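PDB 3WGY: meso-diaminopimelate dehydrogenase from Clostridium tetani, which catalyses the reversible NADP-dependent oxidative deamination of meso-2,6-diaminopimelate to L-2-amino-6-oxopimelate, here as an engineered variant with a bound 2-oxo acid. Local coordinates for residues S3-I15 and I23-F35. The protein carries 6 engineered substitutions. Residues are numbered along the deposited sequence; the frame is centred on the assembly and turned at random.
Sequences SKIRIGIVGYGNI and IKQNDDMELEAIF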
ATOM      1  N   SER B   3       3.819   5.248  29.755  1.00 58.73           N
ATOM      2  CA  SER B   3       3.329   3.839  29.830  1.00 58.04           C
ATOM      3  C   SER B   3       3.663   3.083  28.545  1.00 57.27           C
ATOM      4  O   SER B   3       2.790   2.801  27.723  1.00 58.06           O
ATOM      5  CB  SER B   3       1.821   3.828  30.068  1.00 58.83           C
ATOM      6  OG  SER B   3       1.153   4.609  29.094  1.00 59.78           O
ATOM      7  N   LYS B   4       4.942   2.749  28.402  1.00 55.82           N
ATOM      8  CA  LYS B   4       5.486   2.046  27.239  1.00 52.57           C
ATOM      9  C   LYS B   4       4.874   0.676  26.967  1.00 50.50           C
ATOM     10  O   LYS B   4       4.357   0.029  27.874  1.00 50.74           O
ATOM     11  CB  LYS B   4       6.992   1.864  27.430  1.00 53.42           C
ATOM     12  CG  LYS B   4       7.717   3.103  27.920  1.00 54.50           C
ATOM     13  CD  LYS B   4       7.891   4.106  26.809  1.00 55.46           C
ATOM     14  CE  LYS B   4       8.215   5.474  27.368  1.00 55.53           C
ATOM     15  NZ  LYS B   4       8.538   6.445  26.290  1.00 56.10           N
ATOM     16  N   ILE B   5       4.951   0.238  25.711  1.00 47.15           N
ATOM     17  CA  ILE B   5       4.453  -1.080  25.316  1.00 44.48           C
ATOM     18  C   ILE B   5       5.597  -2.053  25.605  1.00 42.25           C
ATOM     19  O   ILE B   5       6.700  -1.889  25.093  1.00 41.86           O
ATOM     20  CB  ILE B   5       4.094  -1.133  23.800  1.00 43.31           C
ATOM     21  CG1 ILE B   5       2.898  -0.220  23.512  1.00 44.24           C
ATOM     22  CG2 ILE B   5       3.740  -2.560  23.392  1.00 42.26           C
ATOM     23  CD1 ILE B   5       2.441  -0.231  22.059  1.00 39.70           C
ATOM     24  N   ARG B   6       5.332  -3.059  26.434  1.00 42.25           N
ATOM     25  CA  ARG B   6       6.352  -4.032  26.824  1.00 41.08           C
ATOM     26  C   ARG B   6       6.516  -5.158  25.811  1.00 40.56           C
ATOM     27  O   ARG B   6       5.658  -6.031  25.689  1.00 37.64           O
ATOM     28  CB  ARG B   6       6.005  -4.618  28.194  1.00 41.45           C
ATOM     29  CG  ARG B   6       5.975  -3.579  29.319  1.00 44.17           C
ATOM     30  CD  ARG B   6       5.398  -4.170  30.598  1.00 43.87           C
ATOM     31  NE  ARG B   6       4.042  -4.652  30.361  1.00 48.29           N
ATOM     32  CZ  ARG B   6       3.258  -5.186  31.292  1.00 50.33           C
ATOM     33  NH1 ARG B   6       3.694  -5.308  32.539  1.00 51.24           N
ATOM     34  NH2 ARG B   6       2.040  -5.606  30.968  1.00 49.45           N
ATOM     35  N   ILE B   7       7.637  -5.148  25.102  1.00 38.78           N
ATOM     36  CA  ILE B   7       7.872  -6.164  24.092  1.00 37.67           C
ATOM     37  C   ILE B   7       8.770  -7.291  24.583  1.00 37.22           C
ATOM     38  O   ILE B   7       9.649  -7.086  25.417  1.00 37.52           O
ATOM     39  CB  ILE B   7       8.490  -5.546  22.815  1.00 36.94           C
ATOM     40  CG1 ILE B   7       7.524  -4.522  22.201  1.00 33.55           C
ATOM     41  CG2 ILE B   7       8.810  -6.641  21.804  1.00 38.37           C
ATOM     42  CD1 ILE B   7       6.187  -5.087  21.809  1.00 32.42           C
ATOM     43  N   GLY B   8       8.522  -8.486  24.061  1.00 36.52           N
ATOM     44  CA  GLY B   8       9.316  -9.644  24.414  1.00 36.37           C
ATOM     45  C   GLY B   8       9.761 -10.306  23.126  1.00 35.86           C
ATOM     46  O   GLY B   8       8.947 -10.517  22.229  1.00 36.25           O
ATOM     47  N   ILE B   9      11.045 -10.628  23.027  1.00 34.64           N
ATOM     48  CA  ILE B   9      11.579 -11.259  21.828  1.00 36.15           C
ATOM     49  C   ILE B   9      11.956 -12.715  22.075  1.00 36.57           C
ATOM     50  O   ILE B   9      12.681 -13.015  23.021  1.00 38.29           O
ATOM     51  CB  ILE B   9      12.853 -10.516  21.318  1.00 33.45           C
ATOM     52  CG1 ILE B   9      12.528  -9.052  21.017  1.00 34.07           C
ATOM     53  CG2 ILE B   9      13.396 -11.208  20.074  1.00 33.03           C
ATOM     54  CD1 ILE B   9      13.734  -8.238  20.579  1.00 32.45           C
ATOM     55  N   VAL B  10      11.462 -13.613  21.230  1.00 36.46           N
ATOM     56  CA  VAL B  10      11.792 -15.028  21.349  1.00 35.55           C
ATOM     57  C   VAL B  10      12.701 -15.387  20.179  1.00 36.07           C
ATOM     58  O   VAL B  10      12.264 -15.392  19.024  1.00 35.43           O
ATOM     59  CB  VAL B  10      10.550 -15.926  21.273  1.00 35.33           C
ATOM     60  CG1 VAL B  10      10.974 -17.382  21.372  1.00 37.37           C
ATOM     61  CG2 VAL B  10       9.574 -15.582  22.389  1.00 37.26           C
ATOM     62  N   GLY B  11      13.961 -15.688  20.480  1.00 35.00           N
ATOM     63  CA  GLY B  11      14.907 -16.030  19.435  1.00 36.08           C
ATOM     64  C   GLY B  11      15.851 -14.870  19.206  1.00 36.79           C
ATOM     65  O   GLY B  11      15.421 -13.741  18.982  1.00 35.25           O
ATOM     66  N   TYR B  12      17.149 -15.135  19.249  1.00 36.52           N
ATOM     67  CA  TYR B  12      18.104 -14.059  19.067  1.00 38.54           C
ATOM     68  C   TYR B  12      18.996 -14.247  17.843  1.00 38.55           C
ATOM     69  O   TYR B  12      20.213 -14.116  17.927  1.00 39.63           O
ATOM     70  CB  TYR B  12      18.937 -13.912  20.342  1.00 38.40           C
ATOM     71  CG  TYR B  12      19.554 -12.548  20.547  1.00 40.28           C
ATOM     72  CD1 TYR B  12      18.835 -11.382  20.282  1.00 39.58           C
ATOM     73  CD2 TYR B  12      20.839 -12.424  21.071  1.00 41.83           C
ATOM     74  CE1 TYR B  12      19.385 -10.122  20.542  1.00 39.13           C
ATOM     75  CE2 TYR B  12      21.394 -11.181  21.331  1.00 40.34           C
ATOM     76  CZ  TYR B  12      20.666 -10.035  21.066  1.00 40.14           C
ATOM     77  OH  TYR B  12      21.239  -8.813  21.327  1.00 41.17           O
ATOM     78  N   GLY B  13      18.366 -14.566  16.713  1.00 40.23           N
ATOM     79  CA  GLY B  13      19.075 -14.734  15.460  1.00 39.54           C
ATOM     80  C   GLY B  13      19.104 -13.384  14.764  1.00 41.53           C
ATOM     81  O   GLY B  13      19.062 -12.346  15.432  1.00 42.77           O
ATOM     82  N   ASN B  14      19.169 -13.374  13.435  1.00 41.21           N
ATOM     83  CA  ASN B  14      19.205 -12.100  12.715  1.00 41.16           C
ATOM     84  C   ASN B  14      17.927 -11.297  12.878  1.00 37.10           C
ATOM     85  O   ASN B  14      17.965 -10.072  12.928  1.00 38.08           O
ATOM     86  CB  ASN B  14      19.483 -12.304  11.223  1.00 43.70           C
ATOM     87  CG  ASN B  14      20.956 -12.520  10.929  1.00 49.19           C
ATOM     88  OD1 ASN B  14      21.822 -12.183  11.743  1.00 52.50           O
ATOM     89  ND2 ASN B  14      21.252 -13.066   9.751  1.00 49.30           N
ATOM     90  N   ILE B  15      16.791 -11.973  12.965  1.00 35.36           N
ATOM     91  CA  ILE B  15      15.535 -11.247  13.119  1.00 35.34           C
ATOM     92  C   ILE B  15      15.360 -10.753  14.558  1.00 34.54           C
ATOM     93  O   ILE B  15      14.945  -9.612  14.786  1.00 33.90           O
ATOM     94  CB  ILE B  15      14.343 -12.113  12.690  1.00 35.30           C
ATOM     95  CG1 ILE B  15      14.535 -12.544  11.229  1.00 37.32           C
ATOM     96  CG2 ILE B  15      13.031 -11.317  12.828  1.00 36.99           C
ATOM     97  CD1 ILE B  15      13.406 -13.367  10.672  1.00 35.65           C
ATOM     98  N   ILE B  23      13.214  -1.647  17.991  1.00 41.71           N
ATOM     99  CA  ILE B  23      12.523  -1.171  19.174  1.00 42.54           C
ATOM    100  C   ILE B  23      13.164   0.116  19.683  1.00 44.42           C
ATOM    101  O   ILE B  23      12.510   0.909  20.352  1.00 47.07           O
ATOM    102  CB  ILE B  23      12.513  -2.243  20.285  1.00 42.29           C
ATOM    103  CG1 ILE B  23      11.605  -3.403  19.872  1.00 41.34           C
ATOM    104  CG2 ILE B  23      12.002  -1.650  21.584  1.00 42.77           C
ATOM    105  CD1 ILE B  23      11.583  -4.541  20.855  1.00 40.35           C
ATOM    106  N   LYS B  24      14.433   0.331  19.352  1.00 45.74           N
ATOM    107  CA  LYS B  24      15.137   1.542  19.771  1.00 46.49           C
ATOM    108  C   LYS B  24      14.644   2.759  18.987  1.00 46.96           C
ATOM    109  O   LYS B  24      14.790   3.899  19.442  1.00 44.72           O
ATOM    110  CB  LYS B  24      16.649   1.387  19.570  1.00 47.47           C
ATOM    111  CG  LYS B  24      17.298   0.297  20.420  1.00 48.02           C
ATOM    112  CD  LYS B  24      18.779   0.167  20.085  1.00 49.62           C
ATOM    113  CE  LYS B  24      19.453  -0.904  20.927  1.00 50.93           C
ATOM    114  NZ  LYS B  24      19.446  -0.559  22.379  1.00 50.34           N
ATOM    115  N   GLN B  25      14.071   2.510  17.808  1.00 45.58           N
ATOM    116  CA  GLN B  25      13.538   3.576  16.959  1.00 45.29           C
ATOM    117  C   GLN B  25      12.086   3.890  17.328  1.00 45.35           C
ATOM    118  O   GLN B  25      11.443   4.710  16.677  1.00 46.64           O
ATOM    119  CB  GLN B  25      13.587   3.175  15.474  1.00 44.45           C
ATOM    120  CG  GLN B  25      14.965   2.832  14.936  1.00 44.03           C
ATOM    121  CD  GLN B  25      14.981   2.668  13.421  1.00 46.81           C
ATOM    122  OE1 GLN B  25      14.124   1.991  12.843  1.00 45.89           O
ATOM    123  NE2 GLN B  25      15.968   3.281  12.772  1.00 43.55           N
ATOM    124  N   ASN B  26      11.575   3.238  18.370  1.00 45.48           N
ATOM    125  CA  ASN B  26      10.193   3.439  18.791  1.00 45.13           C
ATOM    126  C   ASN B  26      10.054   3.861  20.252  1.00 46.44           C
ATOM    127  O   ASN B  26       9.948   3.027  21.153  1.00 46.85           O
ATOM    128  CB  ASN B  26       9.400   2.160  18.534  1.00 43.17           C
ATOM    129  CG  ASN B  26       9.313   1.821  17.054  1.00 43.72           C
ATOM    130  OD1 ASN B  26       8.341   2.164  16.379  1.00 42.34           O
ATOM    131  ND2 ASN B  26      10.340   1.163  16.540  1.00 41.98           N
ATOM    132  N   ASP B  27      10.033   5.171  20.466  1.00 46.92           N
ATOM    133  CA  ASP B  27       9.919   5.752  21.797  1.00 46.92           C
ATOM    134  C   ASP B  27       8.778   5.240  22.676  1.00 44.05           C
ATOM    135  O   ASP B  27       8.851   5.351  23.897  1.00 44.78           O
ATOM    136  CB  ASP B  27       9.823   7.277  21.685  1.00 50.19           C
ATOM    137  CG  ASP B  27      11.118   7.908  21.205  1.00 53.84           C
ATOM    138  OD1 ASP B  27      12.144   7.756  21.904  1.00 56.85           O
ATOM    139  OD2 ASP B  27      11.114   8.551  20.131  1.00 54.88           O
ATOM    140  N   ASP B  28       7.727   4.687  22.083  1.00 40.73           N
ATOM    141  CA  ASP B  28       6.614   4.190  22.891  1.00 38.98           C
ATOM    142  C   ASP B  28       6.751   2.716  23.278  1.00 39.35           C
ATOM    143  O   ASP B  28       5.845   2.132  23.884  1.00 38.76           O
ATOM    144  CB  ASP B  28       5.293   4.424  22.164  1.00 38.22           C
ATOM    145  CG  ASP B  28       5.145   3.574  20.918  1.00 39.14           C
ATOM    146  OD1 ASP B  28       6.165   3.300  20.254  1.00 35.12           O
ATOM    147  OD2 ASP B  28       3.995   3.200  20.600  1.00 40.96           O
ATOM    148  N   MET B  29       7.887   2.117  22.942  1.00 39.47           N
ATOM    149  CA  MET B  29       8.122   0.711  23.266  1.00 39.79           C
ATOM    150  C   MET B  29       9.339   0.495  24.146  1.00 39.09           C
ATOM    151  O   MET B  29      10.261   1.316  24.184  1.00 37.10           O
ATOM    152  CB  MET B  29       8.304  -0.108  21.995  1.00 37.56           C
ATOM    153  CG  MET B  29       7.056  -0.264  21.178  1.00 37.27           C
ATOM    154  SD  MET B  29       7.445  -1.160  19.669  1.00 41.43           S
ATOM    155  CE  MET B  29       5.958  -0.849  18.710  1.00 30.29           C
ATOM    156  N   GLU B  30       9.338  -0.635  24.838  1.00 38.65           N
ATOM    157  CA  GLU B  30      10.435  -0.991  25.720  1.00 41.88           C
ATOM    158  C   GLU B  30      10.662  -2.489  25.604  1.00 41.67           C
ATOM    159  O   GLU B  30       9.713  -3.267  25.612  1.00 39.90           O
ATOM    160  CB  GLU B  30      10.068  -0.626  27.151  1.00 45.49           C
ATOM    161  CG  GLU B  30      11.236  -0.233  28.014  1.00 52.96           C
ATOM    162  CD  GLU B  30      10.789   0.550  29.225  1.00 56.47           C
ATOM    163  OE1 GLU B  30      10.103  -0.036  30.094  1.00 57.69           O
ATOM    164  OE2 GLU B  30      11.112   1.758  29.294  1.00 59.18           O
ATOM    165  N   LEU B  31      11.919  -2.889  25.460  1.00 41.82           N
ATOM    166  CA  LEU B  31      12.244  -4.304  25.364  1.00 42.90           C
ATOM    167  C   LEU B  31      12.351  -4.825  26.789  1.00 43.31           C
ATOM    168  O   LEU B  31      13.133  -4.313  27.580  1.00 42.31           O
ATOM    169  CB  LEU B  31      13.575  -4.505  24.636  1.00 42.85           C
ATOM    170  CG  LEU B  31      14.021  -5.962  24.467  1.00 41.51           C
ATOM    171  CD1 LEU B  31      12.892  -6.796  23.863  1.00 41.66           C
ATOM    172  CD2 LEU B  31      15.260  -6.007  23.579  1.00 41.47           C
ATOM    173  N   GLU B  32      11.553  -5.833  27.116  1.00 44.33           N
ATOM    174  CA  GLU B  32      11.566  -6.401  28.455  1.00 43.55           C
ATOM    175  C   GLU B  32      12.558  -7.545  28.555  1.00 42.19           C
ATOM    176  O   GLU B  32      13.367  -7.597  29.480  1.00 41.47           O
ATOM    177  CB  GLU B  32      10.166  -6.888  28.828  1.00 46.77           C
ATOM    178  CG  GLU B  32       9.584  -6.227  30.079  1.00 52.22           C
ATOM    179  CD  GLU B  32       9.802  -4.721  30.112  1.00 54.04           C
ATOM    180  OE1 GLU B  32      10.940  -4.286  30.391  1.00 55.95           O
ATOM    181  OE2 GLU B  32       8.836  -3.972  29.851  1.00 56.10           O
ATOM    182  N   ALA B  33      12.506  -8.459  27.596  1.00 40.40           N
ATOM    183  CA  ALA B  33      13.409  -9.595  27.611  1.00 38.61           C
ATOM    184  C   ALA B  33      13.574 -10.247  26.252  1.00 37.42           C
ATOM    185  O   ALA B  33      12.716 -10.147  25.377  1.00 35.67           O
ATOM    186  CB  ALA B  33      12.916 -10.633  28.616  1.00 38.89           C
ATOM    187  N   ILE B  34      14.713 -10.904  26.091  1.00 36.78           N
ATOM    188  CA  ILE B  34      15.031 -11.627  24.880  1.00 37.04           C
ATOM    189  C   ILE B  34      15.234 -13.049  25.371  1.00 36.34           C
ATOM    190  O   ILE B  34      16.154 -13.325  26.139  1.00 36.69           O
ATOM    191  CB  ILE B  34      16.319 -11.103  24.240  1.00 35.03           C
ATOM    192  CG1 ILE B  34      16.143  -9.641  23.843  1.00 36.66           C
ATOM    193  CG2 ILE B  34      16.661 -11.919  23.009  1.00 35.25           C
ATOM    194  CD1 ILE B  34      17.440  -8.987  23.415  1.00 34.57           C
ATOM    195  N   PHE B  35      14.354 -13.943  24.946  1.00 36.71           N
ATOM    196  CA  PHE B  35      14.427 -15.331  25.358  1.00 36.90           C
ATOM    197  C   PHE B  35      15.243 -16.161  24.382  1.00 38.30           C
ATOM    198  O   PHE B  35      15.010 -16.123  23.176  1.00 39.61           O
ATOM    199  CB  PHE B  35      13.005 -15.868  25.510  1.00 36.73           C
ATOM    200  CG  PHE B  35      12.195 -15.096  26.517  1.00 39.75           C
ATOM    201  CD1 PHE B  35      12.440 -15.242  27.882  1.00 40.22           C
ATOM    202  CD2 PHE B  35      11.271 -14.147  26.107  1.00 39.16           C
ATOM    203  CE1 PHE B  35      11.784 -14.444  28.819  1.00 40.07           C
ATOM    204  CE2 PHE B  35      10.609 -13.343  27.037  1.00 40.12           C
ATOM    205  CZ  PHE B  35      10.868 -13.492  28.396  1.00 40.87           C
TER
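Ile-9 O is gripped by the backbone of the neighbouring strand: Phe-35 N donates to it at 2.7 Å, and Ile-34 CA adds a CA-H...O contact at 3.3 Å. Gly-11 N then returns a bond to Phe-35 O. The parallel pairing slips by one residue at Glu-32, a beta bulge between Leu-31, opposite Ile-7, and Ala-33, and resumes where Ile-9 N bonds Ala-33 O. Ile-7 O takes Glu-32 N at 2.8 Å, while the buried Ala-33 N finds no partner. Helix 14-23 connects the two strands and lies on one face of the sheet, giving the opening beta-alpha-beta unit of a Rossmann-type domain, and Gly-11 and Gly-13 fit the glycine-rich dinucleotide fingerprint, consistent with NADP binding.

On the helix-covered face, Ile-23 CD1 packs against Ile-7 CG2 at 3.6 Å. The side chains of Ile-9 and Leu-31 cross at about a right angle, Leu-31 CD1 meeting Ile-9 CG1. Tyr-12, just beyond the end of strand 5-10, meets Ile-34 of the neighbouring strand: its CD1 touches Ile-34 CG2 at 3.5 Å, and Ile-34 CD1 lies by Tyr-12 CE1, while the Tyr-12 hydroxyl bonds Glu-20. At the other end Lys-4, its chain bent at chi2 (-76°), curls back to put NZ 2.6 Å from Asp-27 O.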